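Local coordinates for succinoglycan biosynthesis protein (Bacillus cereus ATCC 14579, PDB 2QGM) that is of uncharacterised function but belongs to the erythromycin esterase-like family, whose known members include hydrolases that open macrolide lactone rings, at residues Pro51-Glu56 with Lys93-Lys98; Lys59-Leu64 with Val101-Phe106; Lys69-Ala74 with Val337-Thr342; Tyr376-Val381 with Asp431-Ile436. All blocks are in the same frame, centred on the assembly; numbering follows the deposited sequence.

Overall arrangement
Contacts 1 and 2 lie at the surface, 9 Å apart between centres, and share two elements: the loop between strand 50-51 and helix 65-71, and helix 87-104, against which the loop lies. Contacts 3 and 4 are buried and pack helices or turns onto neighbouring parallel strands of the main sheet, 336-344 and 432-439. The chemistry follows the place. Contact 1 is polar, with an arginine among loop carbonyls and a bridging water; contact 2 is a sparse touch of one aromatic ring; contact 3 is wholly aliphatic; contact 4 sets a leucine over a histidine ring. Met104 of contact 2 packs on Ile71 of contact 3, and Phe434 of contact 4 meets Lys93 and Leu96 of contact 1.

Contact 1: Pro51-Glu56 with Lys93-Lys98; sequences PLKTIE and KFRLVK
Arg95 reaches out from helix 87-104 to the loop at Thr54-Glu56 and makes nearly all of this contact. Its CG lies trans to the backbone N (chi1 178°) and the chain runs extended to NE, which carries the guanidinium in among the loop carbonyls. On the way CB passes 3.5 Å from Ile55 O. At the end NH1 gives Glu56 O a weak bond, 2.9 Å long but bent to 123°. Further along the same loop, NH1 also bonds Lys59 O, and NH2 bonds Pro60 O and forms a salt bridge with Asp63 OD1. A water in the plane of the guanidinium accepts from Arg95 NE at 2.8 Å and donates to Thr54 O, also at 2.8 Å. Thr54 CG2 sits over one face of the Arg95 guanidinium, 3.9 Å above its plane. With chi1 at -179°, Thr54 OG1 lies opposite the backbone N, where it accepts a nearly straight bond from Glu56 N (3.0 Å), and CG2 is left to face the guanidinium. Lys53 crosses at about a right angle, CE 3.9 Å from Arg95 NH2. The pattern is an ST turn in the loop leaving edge strand 50-51, tied to a helix by an arginine spread over several backbone carbonyls.

Contact 2: Lys59-Leu64 with Val101-Phe106; sequences KPFEDL and VTEMGF
Phe61 is the one residue of 59-64 to touch 101-106, and it does so by van der Waals contact alone. Its CE2 stands 3.8 Å from Thr102 OG1, the two side chains crossing at about a right angle, and its CD2 is 4.4 Å from Glu103 CG; both approaches are slanted to the ring. A chi1 of -63° sets the ring beside its own backbone N, pointing across at Thr102 and Glu103 of helix 87-104. Among aromatic contacts, Phe61 meets Tyr99 of that helix edge-to-face. One face of the Phe61 ring also carries Lys59 O, 3.9 Å above the plane and displaced toward the rim.

No polar bond joins the two segments. Thr102 OG1, tucked between its backbone N and carbonyl carbon (chi1 63°), bonds instead to Lys98 O one turn back, and its touch with Phe61 CE2 is van der Waals only. On the loop side, Phe61 O accepts from Leu64 N at 3.0 Å in the short 3-10 turn. Past the helix, Gly105 takes a positive phi of 66° and redirects the chain toward strand 108-111.

Around this thin surface contact, Leu64 packs on Leu96 and Tyr99 of helix 87-104, while Val101 faces Trp151 and Tyr155 of helix 143-157 and, with Phe106, reaches Met302 on strand 301-304.

Contact 3: Lys69-Ala74 with Val337-Thr342; sequences KMIGNA and VTIGST
Ile71 O and Ala74 N make a weak 3.3 Å backbone bond that closes the type II' turn at the end of helix 65-71. No polar bond passes across to 337-342. The turn, with Gly72 at positive phi (65°), brings Ile71 and Ala74 round to meet the strand together, and Val337 receives both on its two branches. Val337 CG2 lies 3.5 Å from Ala74 CB, a snug methyl-to-methyl contact, and 4.1 Å from Ile71 O. Val337 CG1, trans to its backbone N at chi1 168°, meets Ile71 CD1 at 3.8 Å.

In the fold this is a helix-turn-strand unit: helix 65-71 leads through the turn into strand 76-79, the parallel neighbour of strand 336-344 near the middle of the mixed sheet. Ile71 at the helix end touches both strands, Val337 and Ile339 on one and Val77 on the other. Backbone bonds from Val337 to Tyr76 and Gly78, and from Ile339 to Gly78 and Gly80, join the two strands.

Farther along the strand, Ile339 CD1 touches Ile71 CD1 at 3.8 Å, the side chains crossing at about a right angle. Ile71 is bent at both torsions (chi1 -55°), and its CD1 meets both strand residues. Thr338, between them, points its CB away, while its backbone N bonds to Asp431. Met104 (a selenomethionine) of helix 87-104 packs against Ile71 as well.

Contact 4: Tyr376-Val381 with Asp431-Ile436; sequences YTLGKV and DIIFHI
The His435 imidazole carries Leu378 squarely on one face: CB sits 3.5 Å from the ring centroid and only 12° off its normal, a CH-pi contact, with CE1 the nearest ring atom to CB at 3.4 Å. Phe386 meets the same ring with the planes at about 45°. Both ring nitrogens have partners on strand 336-344: ND1 bonds with Thr342 OG1, and NE2 makes a weak bond with Thr344 OG1, which together would fix the rotation of the ring. With CG of His435 trans to the backbone N, the imidazole stands out from the strand toward Leu378. Gly379 N comes 3.7 Å from His435 NE2, without a bond.

This is a helix laid on the sheet: 376-380 crosses strand 432-436 at -71°, the axes 9.2 Å apart at closest. Strands 336-344 and 385-389 flank 432-439 on either side, and Leu378 touches both, through Thr342 and Phe386.

Two residues back along the strand, on the same side as His435, Ile433 and Leu378 reach toward each other tip to tip, CD1 to CD1 at 3.7 Å. Leu378 CD1 also lies 3.5 Å from His435 ND1. Thr377 and Val381 of the same segment rest against helix 37-48.

Contact 1: Pro51-Glu56 with Lys93-Lys98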
loop_
_atom_site.group_PDB
_atom_site.type_symbol
_atom_site.label_atom_id
_atom_site.label_comp_id
_atom_site.label_asym_id
_atom_site.label_seq_id
_atom_site.Cartn_x
_atom_site.Cartn_y
_atom_site.Cartn_z
ATOM N N PRO A 51 18.607 -8.265 -13.763
ATOM C CA PRO A 51 19.242 -7.281 -12.889
ATOM C C PRO A 51 18.847 -5.825 -13.092
ATOM O O PRO A 51 18.578 -5.377 -14.209
ATOM C CB PRO A 51 20.727 -7.511 -13.137
ATOM C CG PRO A 51 20.756 -7.878 -14.583
ATOM C CD PRO A 51 19.589 -8.845 -14.700
ATOM N N LEU A 52 18.814 -5.093 -11.984
ATOM C CA LEU A 52 18.492 -3.676 -12.003
ATOM C C LEU A 52 19.812 -2.928 -11.830
ATOM O O LEU A 52 20.684 -3.345 -11.059
ATOM C CB LEU A 52 17.519 -3.349 -10.868
ATOM C CG LEU A 52 16.176 -4.083 -10.976
ATOM C CD1 LEU A 52 15.344 -3.773 -9.750
ATOM C CD2 LEU A 52 15.450 -3.679 -12.250
ATOM N N LYS A 53 19.958 -1.830 -12.558
ATOM C CA LYS A 53 21.189 -1.059 -12.530
ATOM C C LYS A 53 21.263 0.054 -11.502
ATOM O O LYS A 53 22.347 0.408 -11.044
ATOM C CB LYS A 53 21.446 -0.453 -13.911
ATOM C CG LYS A 53 20.349 0.504 -14.348
ATOM C CD LYS A 53 20.722 1.275 -15.601
ATOM C CE LYS A 53 19.608 2.245 -15.979
ATOM N NZ LYS A 53 19.940 3.117 -17.149
ATOM N N THR A 54 20.117 0.613 -11.137
ATOM C CA THR A 54 20.096 1.727 -10.191
ATOM C C THR A 54 18.726 1.822 -9.540
ATOM O O THR A 54 17.797 1.126 -9.942
ATOM C CB THR A 54 20.359 3.051 -10.931
ATOM O OG1 THR A 54 20.371 4.140 -10.004
ATOM C CG2 THR A 54 19.271 3.303 -11.975
ATOM N N ILE A 55 18.614 2.677 -8.528
ATOM C CA ILE A 55 17.348 2.911 -7.839
ATOM C C ILE A 55 16.894 4.340 -8.164
ATOM O O ILE A 55 15.775 4.733 -7.837
ATOM C CB ILE A 55 17.495 2.807 -6.302
ATOM C CG1 ILE A 55 18.510 3.827 -5.806
ATOM C CG2 ILE A 55 17.940 1.410 -5.897
ATOM C CD1 ILE A 55 18.637 3.853 -4.306
ATOM N N GLU A 56 17.774 5.105 -8.810
ATOM C CA GLU A 56 17.500 6.502 -9.153
ATOM C C GLU A 56 16.360 6.688 -10.139
ATOM O O GLU A 56 16.432 6.249 -11.279
ATOM C CB GLU A 56 18.767 7.174 -9.697
ATOM C CG GLU A 56 19.882 7.301 -8.675
ATOM C CD GLU A 56 19.407 7.920 -7.369
ATOM O OE1 GLU A 56 18.839 9.035 -7.406
ATOM O OE2 GLU A 56 19.602 7.291 -6.303
ATOM N N LYS A 93 10.929 2.020 -5.200
ATOM C CA LYS A 93 9.502 1.985 -5.466
ATOM C C LYS A 93 9.083 3.245 -6.214
ATOM O O LYS A 93 8.204 3.205 -7.058
ATOM C CB LYS A 93 8.707 1.836 -4.166
ATOM C CG LYS A 93 8.761 0.426 -3.611
ATOM C CD LYS A 93 7.969 0.254 -2.328
ATOM C CE LYS A 93 6.485 0.401 -2.566
ATOM N NZ LYS A 93 5.749 0.166 -1.298
ATOM N N PHE A 94 9.720 4.362 -5.890
ATOM C CA PHE A 94 9.456 5.625 -6.567
ATOM C C PHE A 94 9.880 5.449 -8.036
ATOM O O PHE A 94 9.158 5.851 -8.948
ATOM C CB PHE A 94 10.256 6.722 -5.844
ATOM C CG PHE A 94 10.288 8.064 -6.534
ATOM C CD1 PHE A 94 9.408 8.395 -7.567
ATOM C CD2 PHE A 94 11.220 9.019 -6.115
ATOM C CE1 PHE A 94 9.466 9.660 -8.172
ATOM C CE2 PHE A 94 11.282 10.276 -6.710
ATOM C CZ PHE A 94 10.403 10.606 -7.743
ATOM N N ARG A 95 11.037 4.829 -8.269
ATOM C CA ARG A 95 11.484 4.612 -9.642
ATOM C C ARG A 95 10.450 3.754 -10.375
ATOM O O ARG A 95 10.069 4.059 -11.503
ATOM C CB ARG A 95 12.864 3.936 -9.660
ATOM C CG ARG A 95 13.407 3.614 -11.041
ATOM C CD ARG A 95 14.865 3.166 -10.954
ATOM N NE ARG A 95 15.344 2.559 -12.194
ATOM C CZ ARG A 95 15.608 3.229 -13.311
ATOM N NH1 ARG A 95 15.451 4.547 -13.359
ATOM N NH2 ARG A 95 16.018 2.575 -14.393
ATOM N N LEU A 96 9.984 2.692 -9.719
ATOM C CA LEU A 96 8.983 1.804 -10.303
ATOM C C LEU A 96 7.688 2.557 -10.623
ATOM O O LEU A 96 7.122 2.389 -11.695
ATOM C CB LEU A 96 8.679 0.646 -9.348
ATOM C CG LEU A 96 9.180 -0.766 -9.669
ATOM C CD1 LEU A 96 10.396 -0.729 -10.584
ATOM C CD2 LEU A 96 9.477 -1.495 -8.359
ATOM N N VAL A 97 7.224 3.378 -9.688
ATOM C CA VAL A 97 6.010 4.166 -9.884
ATOM C C VAL A 97 6.189 5.070 -11.099
ATOM O O VAL A 97 5.336 5.126 -11.988
ATOM C CB VAL A 97 5.696 5.035 -8.624
ATOM C CG1 VAL A 97 4.576 6.033 -8.933
ATOM C CG2 VAL A 97 5.300 4.134 -7.451
ATOM N N LYS A 98 7.319 5.762 -11.157
ATOM C CA LYS A 98 7.576 6.655 -12.279
ATOM C C LYS A 98 7.532 5.905 -13.612
ATOM O O LYS A 98 6.993 6.408 -14.603
ATOM C CB LYS A 98 8.928 7.346 -12.094
ATOM C CG LYS A 98 9.113 8.553 -12.993
ATOM C CD LYS A 98 10.414 9.273 -12.681
ATOM C CE LYS A 98 10.581 10.496 -13.552
ATOM N NZ LYS A 98 11.918 11.107 -13.350
HETATM O O HOH W 1 16.081 -0.075 -11.779
#

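Contact 2: Lys59-Leu64 with Val101-Phe106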
loop_
_atom_site.group_PDB
_atom_site.type_symbol
_atom_site.label_atom_id
_atom_site.label_comp_id
_atom_site.label_asym_id
_atom_site.label_seq_id
_atom_site.Cartn_x
_atom_site.Cartn_y
_atom_site.Cartn_z
ATOM N N LYS A 59 17.126 8.288 -13.757
ATOM C CA LYS A 59 17.882 7.550 -14.766
ATOM C C LYS A 59 17.006 6.819 -15.783
ATOM O O LYS A 59 15.848 6.500 -15.504
ATOM C CB LYS A 59 18.812 6.537 -14.080
ATOM C CG LYS A 59 19.881 7.176 -13.211
ATOM C CD LYS A 59 20.898 7.939 -14.049
ATOM C CE LYS A 59 21.959 8.570 -13.163
ATOM N NZ LYS A 59 23.019 9.244 -13.960
ATOM N N PRO A 60 17.559 6.547 -16.980
ATOM C CA PRO A 60 16.855 5.846 -18.061
ATOM C C PRO A 60 16.212 4.557 -17.538
ATOM O O PRO A 60 16.718 3.955 -16.597
ATOM C CB PRO A 60 17.971 5.572 -19.070
ATOM C CG PRO A 60 18.885 6.731 -18.879
ATOM C CD PRO A 60 18.950 6.845 -17.370
ATOM N N PHE A 61 15.122 4.130 -18.170
ATOM C CA PHE A 61 14.399 2.934 -17.740
ATOM C C PHE A 61 14.668 1.667 -18.548
ATOM O O PHE A 61 13.828 0.765 -18.586
ATOM C CB PHE A 61 12.889 3.208 -17.760
ATOM C CG PHE A 61 12.451 4.288 -16.814
ATOM C CD1 PHE A 61 12.703 4.176 -15.451
ATOM C CD2 PHE A 61 11.753 5.402 -17.278
ATOM C CE1 PHE A 61 12.267 5.154 -14.558
ATOM C CE2 PHE A 61 11.310 6.385 -16.393
ATOM C CZ PHE A 61 11.566 6.262 -15.025
ATOM N N GLU A 62 15.828 1.587 -19.194
ATOM C CA GLU A 62 16.147 0.413 -19.995
ATOM C C GLU A 62 16.101 -0.900 -19.213
ATOM O O GLU A 62 15.665 -1.920 -19.745
ATOM C CB GLU A 62 17.528 0.563 -20.642
ATOM C CG GLU A 62 17.555 1.504 -21.834
ATOM C CD GLU A 62 16.669 1.028 -22.979
ATOM O OE1 GLU A 62 16.907 -0.088 -23.496
ATOM O OE2 GLU A 62 15.739 1.772 -23.362
ATOM N N ASP A 63 16.538 -0.878 -17.956
ATOM C CA ASP A 63 16.551 -2.103 -17.160
ATOM C C ASP A 63 15.178 -2.520 -16.646
ATOM O O ASP A 63 15.038 -3.577 -16.029
ATOM C CB ASP A 63 17.544 -1.980 -15.991
ATOM C CG ASP A 63 17.142 -0.926 -14.989
ATOM O OD1 ASP A 63 16.440 0.031 -15.375
ATOM O OD2 ASP A 63 17.541 -1.049 -13.811
ATOM N N LEU A 64 14.162 -1.702 -16.911
ATOM C CA LEU A 64 12.807 -2.029 -16.474
ATOM C C LEU A 64 11.952 -2.580 -17.613
ATOM O O LEU A 64 10.774 -2.883 -17.420
ATOM C CB LEU A 64 12.125 -0.799 -15.860
ATOM C CG LEU A 64 12.795 -0.267 -14.588
ATOM C CD1 LEU A 64 12.082 0.986 -14.089
ATOM C CD2 LEU A 64 12.790 -1.351 -13.524
ATOM N N VAL A 101 3.858 4.982 -14.490
ATOM C CA VAL A 101 3.091 6.146 -14.918
ATOM C C VAL A 101 3.489 6.632 -16.312
ATOM O O VAL A 101 2.636 6.801 -17.185
ATOM C CB VAL A 101 3.240 7.322 -13.907
ATOM C CG1 VAL A 101 2.602 8.581 -14.463
ATOM C CG2 VAL A 101 2.569 6.973 -12.598
ATOM N N THR A 102 4.787 6.819 -16.517
ATOM C CA THR A 102 5.302 7.323 -17.780
ATOM C C THR A 102 5.368 6.348 -18.956
ATOM O O THR A 102 5.240 6.770 -20.108
ATOM C CB THR A 102 6.709 7.916 -17.594
ATOM O OG1 THR A 102 7.601 6.883 -17.168
ATOM C CG2 THR A 102 6.697 9.024 -16.559
ATOM N N GLU A 103 5.571 5.062 -18.686
ATOM C CA GLU A 103 5.690 4.069 -19.761
ATOM C C GLU A 103 4.551 3.046 -19.879
ATOM O O GLU A 103 4.400 2.406 -20.923
ATOM C CB GLU A 103 7.017 3.304 -19.610
ATOM C CG GLU A 103 8.281 4.159 -19.715
ATOM C CD GLU A 103 8.382 4.910 -21.034
ATOM O OE1 GLU A 103 7.983 4.350 -22.072
ATOM O OE2 GLU A 103 8.870 6.057 -21.034
HETATM N N MSE A 104 3.747 2.894 -18.828
HETATM C CA MSE A 104 2.673 1.911 -18.863
HETATM C C MSE A 104 1.258 2.423 -18.605
HETATM O O MSE A 104 0.333 1.636 -18.407
HETATM C CB MSE A 104 3.001 0.770 -17.894
HETATM C CG MSE A 104 4.215 -0.041 -18.314
HETATM SE SE MSE A 104 4.427 -1.628 -17.258
HETATM C CE MSE A 104 2.890 -2.607 -17.903
ATOM N N GLY A 105 1.094 3.739 -18.600
ATOM C CA GLY A 105 -0.221 4.320 -18.397
ATOM C C GLY A 105 -0.899 4.125 -17.054
ATOM O O GLY A 105 -2.125 4.034 -17.002
ATOM N N PHE A 106 -0.131 4.035 -15.970
ATOM C CA PHE A 106 -0.749 3.903 -14.658
ATOM C C PHE A 106 -1.090 5.316 -14.203
ATOM O O PHE A 106 -0.303 6.243 -14.395
ATOM C CB PHE A 106 0.187 3.169 -13.694
ATOM C CG PHE A 106 0.090 1.670 -13.806
ATOM C CD1 PHE A 106 -0.717 0.945 -12.933
ATOM C CD2 PHE A 106 0.751 0.992 -14.830
ATOM C CE1 PHE A 106 -0.868 -0.444 -13.079
ATOM C CE2 PHE A 106 0.613 -0.394 -14.992
ATOM C CZ PHE A 106 -0.198 -1.112 -14.115
#

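Contact 3: Lys69-Ala74 with Val337-Thr342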
loop_
_atom_site.group_PDB
_atom_site.type_symbol
_atom_site.label_atom_id
_atom_site.label_comp_id
_atom_site.label_asym_id
_atom_site.label_seq_id
_atom_site.Cartn_x
_atom_site.Cartn_y
_atom_site.Cartn_z
ATOM N N LYS A 69 6.954 -6.445 -19.710
ATOM C CA LYS A 69 6.591 -7.740 -20.254
ATOM C C LYS A 69 5.968 -8.624 -19.182
ATOM O O LYS A 69 5.074 -9.424 -19.465
ATOM C CB LYS A 69 7.828 -8.409 -20.864
ATOM C CG LYS A 69 8.606 -7.471 -21.789
ATOM C CD LYS A 69 9.638 -8.192 -22.641
ATOM C CE LYS A 69 10.762 -8.785 -21.812
ATOM N NZ LYS A 69 11.758 -9.437 -22.707
HETATM N N MSE A 70 6.429 -8.472 -17.945
HETATM C CA MSE A 70 5.892 -9.257 -16.831
HETATM C C MSE A 70 4.476 -8.812 -16.474
HETATM O O MSE A 70 3.573 -9.637 -16.293
HETATM C CB MSE A 70 6.760 -9.089 -15.577
HETATM C CG MSE A 70 8.168 -9.657 -15.652
HETATM SE SE MSE A 70 9.180 -9.197 -14.068
HETATM C CE MSE A 70 10.948 -9.645 -14.682
ATOM N N ILE A 71 4.297 -7.498 -16.350
ATOM C CA ILE A 71 3.007 -6.930 -15.976
ATOM C C ILE A 71 1.943 -7.152 -17.034
ATOM O O ILE A 71 0.781 -7.408 -16.710
ATOM C CB ILE A 71 3.110 -5.409 -15.717
ATOM C CG1 ILE A 71 4.182 -5.126 -14.660
ATOM C CG2 ILE A 71 1.771 -4.868 -15.236
ATOM C CD1 ILE A 71 3.968 -5.847 -13.366
ATOM N N GLY A 72 2.338 -7.041 -18.295
ATOM C CA GLY A 72 1.381 -7.224 -19.367
ATOM C C GLY A 72 0.331 -6.139 -19.323
ATOM O O GLY A 72 0.644 -4.970 -19.092
ATOM N N ASN A 73 -0.922 -6.525 -19.526
ATOM C CA ASN A 73 -2.010 -5.558 -19.526
ATOM C C ASN A 73 -2.805 -5.534 -18.224
ATOM O O ASN A 73 -3.947 -5.091 -18.204
ATOM C CB ASN A 73 -2.948 -5.829 -20.702
ATOM C CG ASN A 73 -3.346 -7.286 -20.806
ATOM O OD1 ASN A 73 -3.962 -7.840 -19.894
ATOM N ND2 ASN A 73 -2.998 -7.915 -21.927
ATOM N N ALA A 74 -2.200 -6.002 -17.139
ATOM C CA ALA A 74 -2.876 -5.991 -15.849
ATOM C C ALA A 74 -3.224 -4.551 -15.475
ATOM O O ALA A 74 -2.398 -3.646 -15.644
ATOM C CB ALA A 74 -1.977 -6.608 -14.783
ATOM N N VAL A 337 -1.611 -7.924 -10.439
ATOM C CA VAL A 337 -0.265 -8.481 -10.379
ATOM C C VAL A 337 0.397 -7.979 -9.100
ATOM O O VAL A 337 0.284 -6.803 -8.753
ATOM C CB VAL A 337 0.585 -8.043 -11.599
ATOM C CG1 VAL A 337 2.041 -8.395 -11.367
ATOM C CG2 VAL A 337 0.087 -8.740 -12.863
ATOM N N THR A 338 1.076 -8.880 -8.397
ATOM C CA THR A 338 1.754 -8.539 -7.149
ATOM C C THR A 338 3.260 -8.556 -7.261
ATOM O O THR A 338 3.846 -9.540 -7.706
ATOM C CB THR A 338 1.378 -9.506 -6.006
ATOM O OG1 THR A 338 1.515 -10.861 -6.454
ATOM C CG2 THR A 338 -0.034 -9.259 -5.545
ATOM N N ILE A 339 3.883 -7.461 -6.837
ATOM C CA ILE A 339 5.333 -7.326 -6.857
ATOM C C ILE A 339 5.807 -7.124 -5.425
ATOM O O ILE A 339 5.679 -6.029 -4.873
ATOM C CB ILE A 339 5.763 -6.103 -7.683
ATOM C CG1 ILE A 339 5.137 -6.194 -9.073
ATOM C CG2 ILE A 339 7.292 -6.024 -7.754
ATOM C CD1 ILE A 339 5.418 -5.006 -9.958
ATOM N N GLY A 340 6.354 -8.179 -4.830
ATOM C CA GLY A 340 6.840 -8.104 -3.464
ATOM C C GLY A 340 8.241 -7.522 -3.357
ATOM O O GLY A 340 9.002 -7.525 -4.326
ATOM N N SER A 341 8.576 -7.031 -2.170
ATOM C CA SER A 341 9.881 -6.436 -1.904
ATOM C C SER A 341 10.718 -7.331 -1.001
ATOM O O SER A 341 10.246 -7.778 0.046
ATOM C CB SER A 341 9.702 -5.077 -1.223
ATOM O OG SER A 341 10.905 -4.636 -0.610
ATOM N N THR A 342 11.957 -7.591 -1.407
ATOM C CA THR A 342 12.848 -8.412 -0.604
ATOM C C THR A 342 14.213 -7.756 -0.437
ATOM O O THR A 342 14.701 -7.059 -1.326
ATOM C CB THR A 342 13.056 -9.838 -1.219
ATOM O OG1 THR A 342 13.510 -9.738 -2.575
ATOM C CG2 THR A 342 11.758 -10.632 -1.188
#

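Contact 4: Tyr376-Val381 with Asp431-Ile436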
loop_
_atom_site.group_PDB
_atom_site.type_symbol
_atom_site.label_atom_id
_atom_site.label_comp_id
_atom_site.label_asym_id
_atom_site.label_seq_id
_atom_site.Cartn_x
_atom_site.Cartn_y
_atom_site.Cartn_z
ATOM N N TYR A 376 18.061 -14.657 2.368
ATOM C CA TYR A 376 19.491 -14.883 2.340
ATOM C C TYR A 376 19.942 -15.604 1.085
ATOM O O TYR A 376 21.058 -15.392 0.617
ATOM C CB TYR A 376 19.930 -15.593 3.622
ATOM C CG TYR A 376 20.336 -14.568 4.659
ATOM C CD1 TYR A 376 21.612 -14.010 4.638
ATOM C CD2 TYR A 376 19.414 -14.063 5.576
ATOM C CE1 TYR A 376 21.963 -12.966 5.491
ATOM C CE2 TYR A 376 19.753 -13.018 6.436
ATOM C CZ TYR A 376 21.028 -12.473 6.384
ATOM O OH TYR A 376 21.363 -11.411 7.191
ATOM N N THR A 377 19.068 -16.430 0.521
ATOM C CA THR A 377 19.405 -17.136 -0.710
ATOM C C THR A 377 19.464 -16.105 -1.837
ATOM O O THR A 377 20.325 -16.168 -2.712
ATOM C CB THR A 377 18.350 -18.215 -1.063
ATOM O OG1 THR A 377 18.323 -19.219 -0.039
ATOM C CG2 THR A 377 18.687 -18.872 -2.392
ATOM N N LEU A 378 18.547 -15.143 -1.803
ATOM C CA LEU A 378 18.511 -14.097 -2.818
ATOM C C LEU A 378 19.775 -13.246 -2.736
ATOM O O LEU A 378 20.260 -12.732 -3.749
ATOM C CB LEU A 378 17.275 -13.210 -2.627
ATOM C CG LEU A 378 15.912 -13.811 -2.994
ATOM C CD1 LEU A 378 14.796 -12.850 -2.563
ATOM C CD2 LEU A 378 15.849 -14.066 -4.495
ATOM N N GLY A 379 20.306 -13.106 -1.522
ATOM C CA GLY A 379 21.508 -12.317 -1.318
ATOM C C GLY A 379 22.735 -12.965 -1.930
ATOM O O GLY A 379 23.729 -12.291 -2.203
ATOM N N LYS A 380 22.655 -14.275 -2.151
ATOM C CA LYS A 380 23.751 -15.051 -2.733
ATOM C C LYS A 380 23.877 -14.802 -4.234
ATOM O O LYS A 380 24.970 -14.894 -4.797
ATOM C CB LYS A 380 23.526 -16.546 -2.489
ATOM C CG LYS A 380 23.571 -16.953 -1.021
ATOM C CD LYS A 380 24.963 -16.813 -0.425
ATOM C CE LYS A 380 24.985 -17.286 1.023
ATOM N NZ LYS A 380 26.314 -17.119 1.673
ATOM N N VAL A 381 22.752 -14.498 -4.873
ATOM C CA VAL A 381 22.729 -14.228 -6.302
ATOM C C VAL A 381 23.691 -13.089 -6.603
ATOM O O VAL A 381 23.659 -12.053 -5.936
ATOM C CB VAL A 381 21.321 -13.834 -6.746
ATOM C CG1 VAL A 381 21.323 -13.486 -8.222
ATOM C CG2 VAL A 381 20.365 -14.982 -6.456
ATOM N N ASP A 431 3.853 -12.628 -7.252
ATOM C CA ASP A 431 4.026 -13.063 -8.636
ATOM C C ASP A 431 5.453 -12.694 -9.038
ATOM O O ASP A 431 6.156 -13.465 -9.696
ATOM C CB ASP A 431 3.051 -12.323 -9.567
ATOM C CG ASP A 431 1.596 -12.664 -9.297
ATOM O OD1 ASP A 431 1.269 -13.865 -9.217
ATOM O OD2 ASP A 431 0.772 -11.730 -9.180
ATOM N N ILE A 432 5.855 -11.501 -8.611
ATOM C CA ILE A 432 7.149 -10.914 -8.917
ATOM C C ILE A 432 7.761 -10.315 -7.658
ATOM O O ILE A 432 7.050 -9.946 -6.727
ATOM C CB ILE A 432 6.968 -9.759 -9.944
ATOM C CG1 ILE A 432 6.316 -10.288 -11.210
ATOM C CG2 ILE A 432 8.309 -9.108 -10.284
ATOM C CD1 ILE A 432 5.723 -9.204 -12.079
ATOM N N ILE A 433 9.083 -10.238 -7.624
ATOM C CA ILE A 433 9.753 -9.612 -6.499
ATOM C C ILE A 433 10.893 -8.764 -7.030
ATOM O O ILE A 433 11.419 -9.020 -8.114
ATOM C CB ILE A 433 10.367 -10.638 -5.490
ATOM C CG1 ILE A 433 11.403 -11.520 -6.190
ATOM C CG2 ILE A 433 9.272 -11.477 -4.863
ATOM C CD1 ILE A 433 12.294 -12.265 -5.225
ATOM N N PHE A 434 11.223 -7.706 -6.299
ATOM C CA PHE A 434 12.380 -6.892 -6.646
ATOM C C PHE A 434 13.250 -6.979 -5.409
ATOM O O PHE A 434 12.839 -6.626 -4.300
ATOM C CB PHE A 434 12.026 -5.435 -7.027
ATOM C CG PHE A 434 11.413 -4.606 -5.922
ATOM C CD1 PHE A 434 12.189 -3.710 -5.180
ATOM C CD2 PHE A 434 10.046 -4.667 -5.675
ATOM C CE1 PHE A 434 11.605 -2.884 -4.211
ATOM C CE2 PHE A 434 9.457 -3.849 -4.711
ATOM C CZ PHE A 434 10.232 -2.957 -3.980
ATOM N N HIS A 435 14.447 -7.515 -5.607
ATOM C CA HIS A 435 15.381 -7.698 -4.517
ATOM C C HIS A 435 16.455 -6.624 -4.478
ATOM O O HIS A 435 16.968 -6.203 -5.517
ATOM C CB HIS A 435 16.049 -9.076 -4.635
ATOM C CG HIS A 435 16.881 -9.445 -3.451
ATOM N ND1 HIS A 435 16.335 -9.755 -2.223
ATOM C CD2 HIS A 435 18.226 -9.530 -3.292
ATOM C CE1 HIS A 435 17.302 -10.009 -1.362
ATOM N NE2 HIS A 435 18.462 -9.879 -1.988
ATOM N N ILE A 436 16.751 -6.161 -3.266
ATOM C CA ILE A 436 17.805 -5.180 -3.021
ATOM C C ILE A 436 18.611 -5.805 -1.885
ATOM O O ILE A 436 18.208 -5.754 -0.724
ATOM C CB ILE A 436 17.257 -3.806 -2.550
ATOM C CG1 ILE A 436 16.347 -3.207 -3.624
ATOM C CG2 ILE A 436 18.430 -2.860 -2.247
ATOM C CD1 ILE A 436 15.802 -1.825 -3.287
#